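Local structure of deseasin MCP-01 (3VV3) at residues Gly158-Gly163 with Glu190-Leu195; Asp184-Ser189 with Asn219-Ser224; Ile194-Ala199 with His212-Tyr217. The protein probably cleaves peptide bonds, including those of collagen, as a collagenolytic serine protease of the subtilisin family. All coordinates share one frame; numbering follows the deposited sequence.

Interaction 1: residues Gly158-Gly163 with Glu190-Leu195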
ATOM      1  N   GLY A 158     -20.244  -0.383  20.835  1.00  5.33           N
ATOM      2  CA  GLY A 158     -21.680  -0.588  20.974  1.00  6.25           C
ATOM      3  C   GLY A 158     -22.060  -2.064  20.917  1.00  7.75           C
ATOM      4  O   GLY A 158     -22.844  -2.551  21.736  1.00  6.45           O
ATOM      5  N   LEU A 159     -21.503  -2.792  19.953  1.00  4.66           N
ATOM      6  CA  LEU A 159     -21.812  -4.217  19.833  1.00  5.58           C
ATOM      7  C   LEU A 159     -21.386  -4.965  21.102  1.00  6.56           C
ATOM      8  O   LEU A 159     -22.148  -5.766  21.663  1.00  5.84           O
ATOM      9  CB  LEU A 159     -21.125  -4.822  18.605  1.00  5.01           C
ATOM     10  CG  LEU A 159     -21.606  -4.384  17.219  1.00  5.94           C
ATOM     11  CD1 LEU A 159     -20.787  -5.094  16.128  1.00  4.78           C
ATOM     12  CD2 LEU A 159     -23.091  -4.688  17.044  1.00  7.31           C
ATOM     13  N   LYS A 160     -20.171  -4.688  21.552  1.00  3.95           N
ATOM     14  CA  LYS A 160     -19.616  -5.340  22.731  1.00  4.91           C
ATOM     15  C   LYS A 160     -20.466  -5.021  23.967  1.00  8.04           C
ATOM     16  O   LYS A 160     -20.807  -5.918  24.740  1.00  6.50           O
ATOM     17  CB  LYS A 160     -18.153  -4.913  22.933  1.00  4.48           C
ATOM     18  CG  LYS A 160     -17.535  -5.318  24.282  1.00  5.41           C
ATOM     19  CD  LYS A 160     -17.527  -6.827  24.457  1.00  6.55           C
ATOM     20  CE  LYS A 160     -16.798  -7.252  25.726  1.00  5.62           C
ATOM     21  NZ  LYS A 160     -17.415  -6.665  26.961  1.00  6.90           N
ATOM     22  N   ASN A 161     -20.802  -3.749  24.159  1.00  5.24           N
ATOM     23  CA  ASN A 161     -21.624  -3.365  25.306  1.00  6.15           C
ATOM     24  C   ASN A 161     -22.981  -4.073  25.287  1.00  7.30           C
ATOM     25  O   ASN A 161     -23.536  -4.382  26.341  1.00  6.92           O
ATOM     26  CB  ASN A 161     -21.833  -1.848  25.356  1.00  6.66           C
ATOM     27  CG  ASN A 161     -20.575  -1.089  25.735  1.00  7.49           C
ATOM     28  OD1 ASN A 161     -19.589  -1.663  26.211  1.00  6.83           O
ATOM     29  ND2 ASN A 161     -20.610   0.228  25.531  1.00  8.35           N
ATOM     30  N   ALA A 162     -23.496  -4.349  24.089  1.00  3.14           N
ATOM     31  CA  ALA A 162     -24.789  -5.017  23.950  1.00  7.81           C
ATOM     32  C   ALA A 162     -24.695  -6.527  24.156  1.00  9.33           C
ATOM     33  O   ALA A 162     -25.706  -7.224  24.124  1.00  9.61           O
ATOM     34  CB  ALA A 162     -25.403  -4.704  22.589  1.00  7.94           C
ATOM     35  N   GLY A 163     -23.481  -7.034  24.355  1.00  5.94           N
ATOM     36  CA  GLY A 163     -23.305  -8.443  24.654  1.00  9.48           C
ATOM     37  C   GLY A 163     -22.653  -9.269  23.555  1.00  9.74           C
ATOM     38  O   GLY A 163     -22.494 -10.476  23.709  1.00 11.19           O
ATOM     39  N   GLU A 190     -11.378   0.506  25.761  1.00  5.64           N
ATOM     40  CA  GLU A 190     -10.703  -0.144  26.883  1.00  6.60           C
ATOM     41  C   GLU A 190     -11.685  -0.475  27.998  1.00  6.15           C
ATOM     42  O   GLU A 190     -11.618  -1.549  28.588  1.00  6.60           O
ATOM     43  CB  GLU A 190      -9.554   0.707  27.444  1.00 10.67           C
ATOM     44  CG  GLU A 190      -8.783  -0.044  28.540  1.00 11.24           C
ATOM     45  CD  GLU A 190      -7.571   0.702  29.065  1.00 21.85           C
ATOM     46  OE1 GLU A 190      -7.361   1.869  28.677  1.00 17.90           O
ATOM     47  OE2 GLU A 190      -6.825   0.108  29.880  1.00 22.53           O
ATOM     48  N   GLN A 191     -12.600   0.440  28.295  1.00  7.14           N
ATOM     49  CA  GLN A 191     -13.555   0.180  29.369  1.00 10.26           C
ATOM     50  C   GLN A 191     -14.472  -0.988  28.989  1.00  9.05           C
ATOM     51  O   GLN A 191     -15.017  -1.666  29.863  1.00  6.78           O
ATOM     52  CB  GLN A 191     -14.375   1.434  29.725  1.00  9.48           C
ATOM     53  CG  GLN A 191     -13.564   2.729  29.869  1.00 15.55           C
ATOM     54  CD  GLN A 191     -12.306   2.584  30.720  1.00 30.96           C
ATOM     55  OE1 GLN A 191     -12.361   2.164  31.879  1.00 26.06           O
ATOM     56  NE2 GLN A 191     -11.158   2.954  30.145  1.00 24.28           N
ATOM     57  N   ALA A 192     -14.617  -1.229  27.685  1.00  5.46           N
ATOM     58  CA  ALA A 192     -15.433  -2.336  27.177  1.00  4.70           C
ATOM     59  C   ALA A 192     -14.661  -3.654  27.031  1.00  6.66           C
ATOM     60  O   ALA A 192     -15.199  -4.644  26.527  1.00  6.20           O
ATOM     61  CB  ALA A 192     -16.078  -1.952  25.843  1.00  4.93           C
ATOM     62  N   ASP A 193     -13.401  -3.653  27.462  1.00  5.49           N
ATOM     63  CA  ASP A 193     -12.524  -4.833  27.424  1.00  5.64           C
ATOM     64  C   ASP A 193     -12.124  -5.249  26.014  1.00  5.16           C
ATOM     65  O   ASP A 193     -12.066  -6.440  25.696  1.00  7.06           O
ATOM     66  CB  ASP A 193     -13.142  -6.015  28.184  1.00  7.19           C
ATOM     67  CG  ASP A 193     -13.466  -5.671  29.635  1.00  9.87           C
ATOM     68  OD1 ASP A 193     -12.619  -5.056  30.312  1.00  9.29           O
ATOM     69  OD2 ASP A 193     -14.576  -6.022  30.095  1.00  9.98           O
ATOM     70  N   ILE A 194     -11.818  -4.256  25.185  1.00  4.77           N
ATOM     71  CA  ILE A 194     -11.440  -4.504  23.798  1.00  3.81           C
ATOM     72  C   ILE A 194      -9.960  -4.195  23.584  1.00  5.21           C
ATOM     73  O   ILE A 194      -9.455  -3.174  24.046  1.00  6.89           O
ATOM     74  CB  ILE A 194     -12.296  -3.650  22.845  1.00  4.47           C
ATOM     75  CG1 ILE A 194     -13.772  -4.028  23.006  1.00  5.90           C
ATOM     76  CG2 ILE A 194     -11.843  -3.826  21.383  1.00  4.74           C
ATOM     77  CD1 ILE A 194     -14.731  -3.144  22.208  1.00  5.60           C
ATOM     78  N   LEU A 195      -9.278  -5.100  22.889  1.00  5.40           N
ATOM     79  CA  LEU A 195      -7.874  -4.927  22.546  1.00  6.09           C
ATOM     80  C   LEU A 195      -7.799  -4.255  21.183  1.00  4.21           C
ATOM     81  O   LEU A 195      -8.425  -4.715  20.233  1.00  5.21           O
ATOM     82  CB  LEU A 195      -7.197  -6.295  22.477  1.00  4.35           C
ATOM     83  CG  LEU A 195      -5.718  -6.344  22.098  1.00  5.77           C
ATOM     84  CD1 LEU A 195      -4.873  -5.876  23.272  1.00  6.42           C
ATOM     85  CD2 LEU A 195      -5.344  -7.768  21.697  1.00  6.52           C
TER
HETATM   86  O   HOH W   1     -16.400  -7.962  29.295  1.00 12.51           O
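Lys160 reaches from the last turn of helix 146-161 to Ala192, just beyond helix 180-191, joining the C-terminal ends of two helices of the subtilisin-type alpha/beta fold. Both helices finish in a Schellman motif: Gly163 takes up the positive phi in the first, where a glycine suits because a CB would press on the preceding carbonyl oxygen, and Asp193 does so in the second. Followed outward, Lys160 first rests its CB on Ile194 CD1, 3.9 Å away. CG, anti to the backbone N (chi1 169°), lies 4.0 Å from Ala192 CB and already 3.3 Å from Ala192 O. CD stands a little farther off, CE returns, and bends at chi2 and chi4 curl the chain round the oxygen. At the tip Lys160 NZ makes a weak hydrogen bond of 3.0 Å to Ala192 O. A long aliphatic chain ending in a charge suits this place, apolar against alanine and isoleucine yet polar at the carbonyl. Asn161, next to Lys160 on helix 146-161, also meets Ala192, its OD1 3.5 Å from Ala192 CB. Asp193 OD2 stands 4.3 Å from Lys160 NZ, beyond salt-bridge distance; a water joins them, accepting from NZ at 2.9 Å and donating to OD2 at 2.8 Å.

Interaction 2: residues Asp184-Ser189 with Asn219-Ser224; sequences DAITAS and NDNVLS
Ile186 of helix 180-191 packs against the type I beta turn Asn219-Val222 that leads into strand 222-228, a helix resting on the turn and first residue of a sheet strand in the subtilisin-type alpha/beta fold. The apolar part centres on one methyl: Ile186 CG2 lies 3.8 Å from CG2 of Val222 and 3.7 Å from CB of Asn219. Two beta-branched residues suit this buried seam, each offering a methyl close to its backbone, and Phe196 of the adjacent strand 195-199 touches both. The Asn219 side chain runs obliquely across the isoleucine and meets Thr187 at about a right angle; the threonine hydroxyl OG1 is hydrogen-bonded to Ala183 O, one turn back in the helix. The clear polar link is made by Asn221, whose ND2 donates to Ser189 OG at 3.0 Å; the acceptor lies in the amide plane, though the bond is bent to 135° at the hydrogen. With CG between its own backbone N and carbonyl carbon (chi1 64°), Asn221 turns its amide toward the helix, and Ile194 O is a second acceptor, so the buried ND2 is held by two. Ser189 suits its place because one small hydroxyl serves twice, accepting from Asn221 ND2 while donating to Ile186 O at 2.6 Å.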
ATOM      1  N   ASP A 184     -10.081   9.281  22.990  1.00  6.62           N
ATOM      2  CA  ASP A 184     -11.243   9.066  23.848  1.00  7.48           C
ATOM      3  C   ASP A 184     -12.066   7.861  23.395  1.00  7.24           C
ATOM      4  O   ASP A 184     -12.604   7.125  24.222  1.00  8.29           O
ATOM      5  CB  ASP A 184     -12.133  10.309  23.872  1.00  9.65           C
ATOM      6  CG  ASP A 184     -11.540  11.454  24.681  1.00 12.32           C
ATOM      7  OD1 ASP A 184     -10.491  11.273  25.336  1.00 12.78           O
ATOM      8  OD2 ASP A 184     -12.137  12.550  24.655  1.00 17.66           O
ATOM      9  N   ALA A 185     -12.180   7.674  22.081  1.00  5.95           N
ATOM     10  CA  ALA A 185     -12.905   6.529  21.551  1.00  6.61           C
ATOM     11  C   ALA A 185     -12.177   5.248  21.952  1.00  6.25           C
ATOM     12  O   ALA A 185     -12.803   4.239  22.309  1.00  6.09           O
ATOM     13  CB  ALA A 185     -13.028   6.629  20.040  1.00  7.89           C
ATOM     14  N   ILE A 186     -10.847   5.297  21.904  1.00  5.69           N
ATOM     15  CA  ILE A 186     -10.040   4.149  22.270  1.00  5.69           C
ATOM     16  C   ILE A 186     -10.149   3.880  23.767  1.00  5.46           C
ATOM     17  O   ILE A 186     -10.222   2.729  24.193  1.00  6.27           O
ATOM     18  CB  ILE A 186      -8.571   4.328  21.841  1.00  5.19           C
ATOM     19  CG1 ILE A 186      -8.495   4.403  20.315  1.00  4.37           C
ATOM     20  CG2 ILE A 186      -7.705   3.188  22.384  1.00  6.62           C
ATOM     21  CD1 ILE A 186      -7.122   4.824  19.775  1.00  3.41           C
ATOM     22  N   THR A 187     -10.176   4.945  24.560  1.00  6.94           N
ATOM     23  CA  THR A 187     -10.387   4.800  25.993  1.00  7.76           C
ATOM     24  C   THR A 187     -11.713   4.107  26.286  1.00  8.84           C
ATOM     25  O   THR A 187     -11.789   3.246  27.166  1.00  6.77           O
ATOM     26  CB  THR A 187     -10.310   6.152  26.712  1.00  8.59           C
ATOM     27  OG1 THR A 187      -8.969   6.648  26.626  1.00  7.57           O
ATOM     28  CG2 THR A 187     -10.710   6.003  28.182  1.00 10.53           C
ATOM     29  N   ALA A 188     -12.750   4.450  25.526  1.00  6.32           N
ATOM     30  CA  ALA A 188     -14.045   3.811  25.717  1.00  7.79           C
ATOM     31  C   ALA A 188     -13.965   2.331  25.371  1.00  9.34           C
ATOM     32  O   ALA A 188     -14.593   1.500  26.027  1.00  7.50           O
ATOM     33  CB  ALA A 188     -15.132   4.489  24.891  1.00  7.68           C
ATOM     34  N   SER A 189     -13.208   2.005  24.322  1.00  6.38           N
ATOM     35  CA  SER A 189     -13.032   0.610  23.955  1.00  5.02           C
ATOM     36  C   SER A 189     -12.312  -0.152  25.077  1.00  8.09           C
ATOM     37  O   SER A 189     -12.613  -1.324  25.330  1.00  5.85           O
ATOM     38  CB  SER A 189     -12.305   0.463  22.606  1.00  5.91           C
ATOM     39  OG  SER A 189     -10.923   0.732  22.728  1.00  6.80           O
ATOM     40  N   ASN A 219      -2.719   4.735  25.212  1.00  8.36           N
ATOM     41  CA  ASN A 219      -3.766   3.912  25.797  1.00  9.79           C
ATOM     42  C   ASN A 219      -3.252   2.497  26.073  1.00 11.04           C
ATOM     43  O   ASN A 219      -2.609   1.880  25.222  1.00  7.57           O
ATOM     44  CB  ASN A 219      -4.978   3.873  24.860  1.00  7.32           C
ATOM     45  CG  ASN A 219      -5.598   5.248  24.640  1.00  7.86           C
ATOM     46  OD1 ASN A 219      -6.748   5.477  25.015  1.00 12.51           O
ATOM     47  ND2 ASN A 219      -4.848   6.162  24.039  1.00  8.54           N
ATOM     48  N   ASP A 220      -3.523   1.976  27.266  1.00  9.16           N
ATOM     49  CA  ASP A 220      -2.998   0.659  27.630  1.00 11.54           C
ATOM     50  C   ASP A 220      -3.490  -0.498  26.749  1.00 11.71           C
ATOM     51  O   ASP A 220      -2.813  -1.524  26.641  1.00 11.65           O
ATOM     52  CB  ASP A 220      -3.273   0.344  29.100  1.00 12.77           C
ATOM     53  CG  ASP A 220      -2.392   1.140  30.047  1.00 24.47           C
ATOM     54  OD1 ASP A 220      -1.234   1.446  29.681  1.00 22.56           O
ATOM     55  OD2 ASP A 220      -2.858   1.448  31.165  1.00 22.37           O
ATOM     56  N   ASN A 221      -4.660  -0.353  26.130  1.00  7.56           N
ATOM     57  CA  ASN A 221      -5.204  -1.451  25.322  1.00  6.70           C
ATOM     58  C   ASN A 221      -4.750  -1.405  23.861  1.00  4.86           C
ATOM     59  O   ASN A 221      -5.158  -2.237  23.052  1.00  5.94           O
ATOM     60  CB  ASN A 221      -6.733  -1.484  25.387  1.00  7.21           C
ATOM     61  CG  ASN A 221      -7.361  -0.242  24.795  1.00  6.08           C
ATOM     62  OD1 ASN A 221      -6.830   0.861  24.939  1.00  7.65           O
ATOM     63  ND2 ASN A 221      -8.498  -0.411  24.126  1.00  5.92           N
ATOM     64  N   VAL A 222      -3.914  -0.432  23.522  1.00  6.19           N
ATOM     65  CA  VAL A 222      -3.342  -0.381  22.179  1.00  4.38           C
ATOM     66  C   VAL A 222      -2.147  -1.329  22.094  1.00  6.34           C
ATOM     67  O   VAL A 222      -1.237  -1.261  22.919  1.00  8.45           O
ATOM     68  CB  VAL A 222      -2.900   1.057  21.804  1.00  6.65           C
ATOM     69  CG1 VAL A 222      -2.072   1.065  20.522  1.00  6.02           C
ATOM     70  CG2 VAL A 222      -4.122   1.980  21.675  1.00  7.24           C
ATOM     71  N   LEU A 223      -2.163  -2.220  21.106  1.00  3.30           N
ATOM     72  CA  LEU A 223      -1.061  -3.146  20.892  1.00  4.85           C
ATOM     73  C   LEU A 223      -0.493  -2.853  19.504  1.00  3.66           C
ATOM     74  O   LEU A 223      -1.154  -3.084  18.501  1.00  6.36           O
ATOM     75  CB  LEU A 223      -1.552  -4.591  21.026  1.00  5.24           C
ATOM     76  CG  LEU A 223      -0.596  -5.740  20.676  1.00  5.66           C
ATOM     77  CD1 LEU A 223       0.729  -5.614  21.415  1.00  6.48           C
ATOM     78  CD2 LEU A 223      -1.251  -7.083  20.964  1.00  5.22           C
ATOM     79  N   SER A 224       0.720  -2.300  19.469  1.00  5.70           N
ATOM     80  CA  SER A 224       1.309  -1.746  18.247  1.00  6.57           C
ATOM     81  C   SER A 224       2.284  -2.727  17.638  1.00  5.69           C
ATOM     82  O   SER A 224       3.195  -3.205  18.322  1.00  7.56           O
ATOM     83  CB  SER A 224       2.057  -0.431  18.534  1.00 10.54           C
ATOM     84  OG  SER A 224       1.174   0.558  19.008  1.00 23.59           O
TER

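Interaction 3: residues Ile194-Ala199 with His212-Tyr217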
ATOM      1  N   ILE A 194     -11.818  -4.256  25.185  1.00  4.77           N
ATOM      2  CA  ILE A 194     -11.440  -4.504  23.798  1.00  3.81           C
ATOM      3  C   ILE A 194      -9.960  -4.195  23.584  1.00  5.21           C
ATOM      4  O   ILE A 194      -9.455  -3.174  24.046  1.00  6.89           O
ATOM      5  CB  ILE A 194     -12.296  -3.650  22.845  1.00  4.47           C
ATOM      6  CG1 ILE A 194     -13.772  -4.028  23.006  1.00  5.90           C
ATOM      7  CG2 ILE A 194     -11.843  -3.826  21.383  1.00  4.74           C
ATOM      8  CD1 ILE A 194     -14.731  -3.144  22.208  1.00  5.60           C
ATOM      9  N   LEU A 195      -9.278  -5.100  22.889  1.00  5.40           N
ATOM     10  CA  LEU A 195      -7.874  -4.927  22.546  1.00  6.09           C
ATOM     11  C   LEU A 195      -7.799  -4.255  21.183  1.00  4.21           C
ATOM     12  O   LEU A 195      -8.425  -4.715  20.233  1.00  5.21           O
ATOM     13  CB  LEU A 195      -7.197  -6.295  22.477  1.00  4.35           C
ATOM     14  CG  LEU A 195      -5.718  -6.344  22.098  1.00  5.77           C
ATOM     15  CD1 LEU A 195      -4.873  -5.876  23.272  1.00  6.42           C
ATOM     16  CD2 LEU A 195      -5.344  -7.768  21.697  1.00  6.52           C
ATOM     17  N   PHE A 196      -7.022  -3.175  21.093  1.00  4.23           N
ATOM     18  CA  PHE A 196      -6.958  -2.338  19.895  1.00  5.38           C
ATOM     19  C   PHE A 196      -5.611  -2.591  19.241  1.00  4.61           C
ATOM     20  O   PHE A 196      -4.607  -2.011  19.653  1.00  3.84           O
ATOM     21  CB  PHE A 196      -7.082  -0.853  20.298  1.00  5.47           C
ATOM     22  CG  PHE A 196      -7.229   0.112  19.132  1.00  5.25           C
ATOM     23  CD1 PHE A 196      -6.119   0.538  18.417  1.00  5.27           C
ATOM     24  CD2 PHE A 196      -8.480   0.611  18.782  1.00  7.06           C
ATOM     25  CE1 PHE A 196      -6.254   1.434  17.358  1.00  5.70           C
ATOM     26  CE2 PHE A 196      -8.626   1.502  17.723  1.00  7.29           C
ATOM     27  CZ  PHE A 196      -7.513   1.912  17.013  1.00  6.92           C
ATOM     28  N   VAL A 197      -5.584  -3.469  18.241  1.00  5.31           N
ATOM     29  CA  VAL A 197      -4.330  -3.819  17.577  1.00  3.91           C
ATOM     30  C   VAL A 197      -4.081  -2.849  16.428  1.00  5.34           C
ATOM     31  O   VAL A 197      -4.987  -2.577  15.646  1.00  4.72           O
ATOM     32  CB  VAL A 197      -4.373  -5.255  17.039  1.00  4.36           C
ATOM     33  CG1 VAL A 197      -2.979  -5.706  16.622  1.00  4.59           C
ATOM     34  CG2 VAL A 197      -4.946  -6.191  18.103  1.00  5.70           C
ATOM     35  N   ALA A 198      -2.863  -2.320  16.326  1.00  3.85           N
ATOM     36  CA  ALA A 198      -2.591  -1.243  15.373  1.00  6.27           C
ATOM     37  C   ALA A 198      -1.241  -1.420  14.690  1.00  6.89           C
ATOM     38  O   ALA A 198      -0.289  -1.879  15.309  1.00  8.39           O
ATOM     39  CB  ALA A 198      -2.644   0.115  16.077  1.00  8.10           C
ATOM     40  N   ALA A 199      -1.171  -1.034  13.420  1.00  6.05           N
ATOM     41  CA  ALA A 199       0.028  -1.209  12.608  1.00  5.12           C
ATOM     42  C   ALA A 199       1.034  -0.102  12.891  1.00  5.03           C
ATOM     43  O   ALA A 199       0.654   1.062  13.034  1.00  5.88           O
ATOM     44  CB  ALA A 199      -0.347  -1.186  11.142  1.00  6.67           C
ATOM     45  N   HIS A 212       3.448   8.059  15.150  1.00  9.60           N
ATOM     46  CA  HIS A 212       2.566   7.579  14.100  1.00 14.09           C
ATOM     47  C   HIS A 212       1.279   7.191  14.803  1.00  9.17           C
ATOM     48  O   HIS A 212       1.322   6.529  15.837  1.00  9.87           O
ATOM     49  CB  HIS A 212       3.205   6.351  13.442  1.00 11.27           C
ATOM     50  CG  HIS A 212       2.295   5.581  12.533  1.00 13.78           C
ATOM     51  ND1 HIS A 212       1.544   4.505  12.965  1.00 14.47           N
ATOM     52  CD2 HIS A 212       2.059   5.691  11.203  1.00 16.57           C
ATOM     53  CE1 HIS A 212       0.864   4.008  11.947  1.00 16.00           C
ATOM     54  NE2 HIS A 212       1.162   4.706  10.864  1.00 18.63           N
ATOM     55  N   TYR A 213       0.138   7.612  14.259  1.00  8.30           N
ATOM     56  CA  TYR A 213      -1.155   7.323  14.885  1.00  6.89           C
ATOM     57  C   TYR A 213      -2.007   6.415  14.007  1.00  5.74           C
ATOM     58  O   TYR A 213      -1.969   6.530  12.784  1.00  8.00           O
ATOM     59  CB  TYR A 213      -1.877   8.641  15.233  1.00  6.95           C
ATOM     60  CG  TYR A 213      -1.107   9.388  16.289  1.00  7.28           C
ATOM     61  CD1 TYR A 213      -1.231   9.039  17.631  1.00  7.35           C
ATOM     62  CD2 TYR A 213      -0.204  10.384  15.950  1.00  8.59           C
ATOM     63  CE1 TYR A 213      -0.508   9.682  18.604  1.00  7.03           C
ATOM     64  CE2 TYR A 213       0.531  11.038  16.926  1.00  9.34           C
ATOM     65  CZ  TYR A 213       0.373  10.677  18.253  1.00 12.79           C
ATOM     66  OH  TYR A 213       1.090  11.309  19.250  1.00 12.92           O
ATOM     67  N   PRO A 214      -2.803   5.522  14.624  1.00  6.96           N
ATOM     68  CA  PRO A 214      -3.046   5.412  16.070  1.00  6.71           C
ATOM     69  C   PRO A 214      -2.044   4.580  16.879  1.00  8.58           C
ATOM     70  O   PRO A 214      -2.241   4.448  18.085  1.00  8.68           O
ATOM     71  CB  PRO A 214      -4.424   4.734  16.141  1.00  5.66           C
ATOM     72  CG  PRO A 214      -4.467   3.883  14.887  1.00  7.65           C
ATOM     73  CD  PRO A 214      -3.764   4.724  13.838  1.00  7.51           C
ATOM     74  N   SER A 215      -1.003   4.032  16.267  1.00  7.25           N
ATOM     75  CA  SER A 215      -0.133   3.129  17.033  1.00  7.72           C
ATOM     76  C   SER A 215       0.577   3.816  18.207  1.00  8.98           C
ATOM     77  O   SER A 215       0.852   3.170  19.214  1.00  9.84           O
ATOM     78  CB  SER A 215       0.866   2.397  16.136  1.00 12.48           C
ATOM     79  OG  SER A 215       1.690   3.310  15.455  1.00 11.00           O
ATOM     80  N   ASN A 216       0.847   5.118  18.097  1.00  7.60           N
ATOM     81  CA  ASN A 216       1.506   5.845  19.187  1.00  8.47           C
ATOM     82  C   ASN A 216       0.590   6.264  20.347  1.00 10.85           C
ATOM     83  O   ASN A 216       1.080   6.792  21.350  1.00 11.02           O
ATOM     84  CB  ASN A 216       2.288   7.071  18.673  1.00  8.80           C
ATOM     85  CG  ASN A 216       3.738   6.754  18.330  1.00  9.87           C
ATOM     86  OD1 ASN A 216       4.020   6.029  17.378  1.00 10.43           O
ATOM     87  ND2 ASN A 216       4.670   7.302  19.111  1.00 15.44           N
ATOM     88  N   TYR A 217      -0.723   6.054  20.233  1.00  6.97           N
ATOM     89  CA  TYR A 217      -1.590   6.371  21.371  1.00  7.68           C
ATOM     90  C   TYR A 217      -1.107   5.574  22.574  1.00  9.47           C
ATOM     91  O   TYR A 217      -0.806   4.390  22.448  1.00  8.76           O
ATOM     92  CB  TYR A 217      -3.065   6.086  21.077  1.00  7.36           C
ATOM     93  CG  TYR A 217      -3.679   7.159  20.216  1.00  5.58           C
ATOM     94  CD1 TYR A 217      -3.758   8.475  20.674  1.00  7.52           C
ATOM     95  CD2 TYR A 217      -4.162   6.872  18.943  1.00  4.45           C
ATOM     96  CE1 TYR A 217      -4.297   9.476  19.885  1.00  9.22           C
ATOM     97  CE2 TYR A 217      -4.708   7.863  18.146  1.00  7.62           C
ATOM     98  CZ  TYR A 217      -4.774   9.167  18.625  1.00  8.82           C
ATOM     99  OH  TYR A 217      -5.308  10.162  17.841  1.00  9.53           O
TER
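Strand 195-199 of the parallel sheet of the subtilisin-type fold directs its C-terminal end at the connection to strand 222-228, where a type I beta turn from Pro214 to Tyr217 brings the CA atoms of Ala198 and Ser215 to 5.3 Å. A cis peptide bond precedes Pro214, the residue type for which that geometry is least costly, and the proline ring is set against the strand. Phe196 meets it edge-on: CE1 lies 3.9 Å from Pro214 CG, which sits near the plane of the aromatic ring, and the two side chains cross at about a right angle. The phenylalanine CG is anti to the backbone N (chi1 -172°), carrying the ring out from the strand to the proline, while Ile186 of helix 180-191 also touches the phenylalanine. Next along, the small CB of Ala198 permits close approach, standing 4.0 Å from Ser215 CA. At the strand's end the carbonyl of Ala199 faces Ser215 and His212, with CE1 of the imidazole 3.1 Å from Ala199 O in an oblique approach. The Ala199 side chain touches Thr269 and Thr273 and lies near, without touching, Ser270, His105 and Asp50, probably the catalytic triad. His212 also packs on Asp203 of the second subunit. Within the turn segment, His212 N donates to Asn216 OD1 from above the plane of the Asn216 side-chain amide, and Asn216 N donates back to His212 O. A bond from His212 ND1 to Ser215 OG helps hold the imidazole's rotation, 2.8 Å long, nearly straight at 169° and close to the ring plane.

How the interactions relate
From the N terminus, helix 146-161 comes first; interaction 1 closes the loop from its end, through strand 166-171 and helix 180-191, to the start of strand 195-199. Interaction 2 begins inside that loop, on helix 180-191, and ends beyond it at strand 222-228, so the two contacts cross. Interaction 3 is nested within the loop of interaction 2; its first segment starts with Ile194 and Leu195, the last residues of interaction 1's second segment. Backbone pairing of Phe196 with Asn221 and Leu223 joins interactions 2 and 3, while a probable hydrogen bond from Ile194 N to Ser189 O links interactions 1 and 2. Together they join the ends of two helices, and join helix 180-191 and strand 195-199 to the connection leading into strand 222-228.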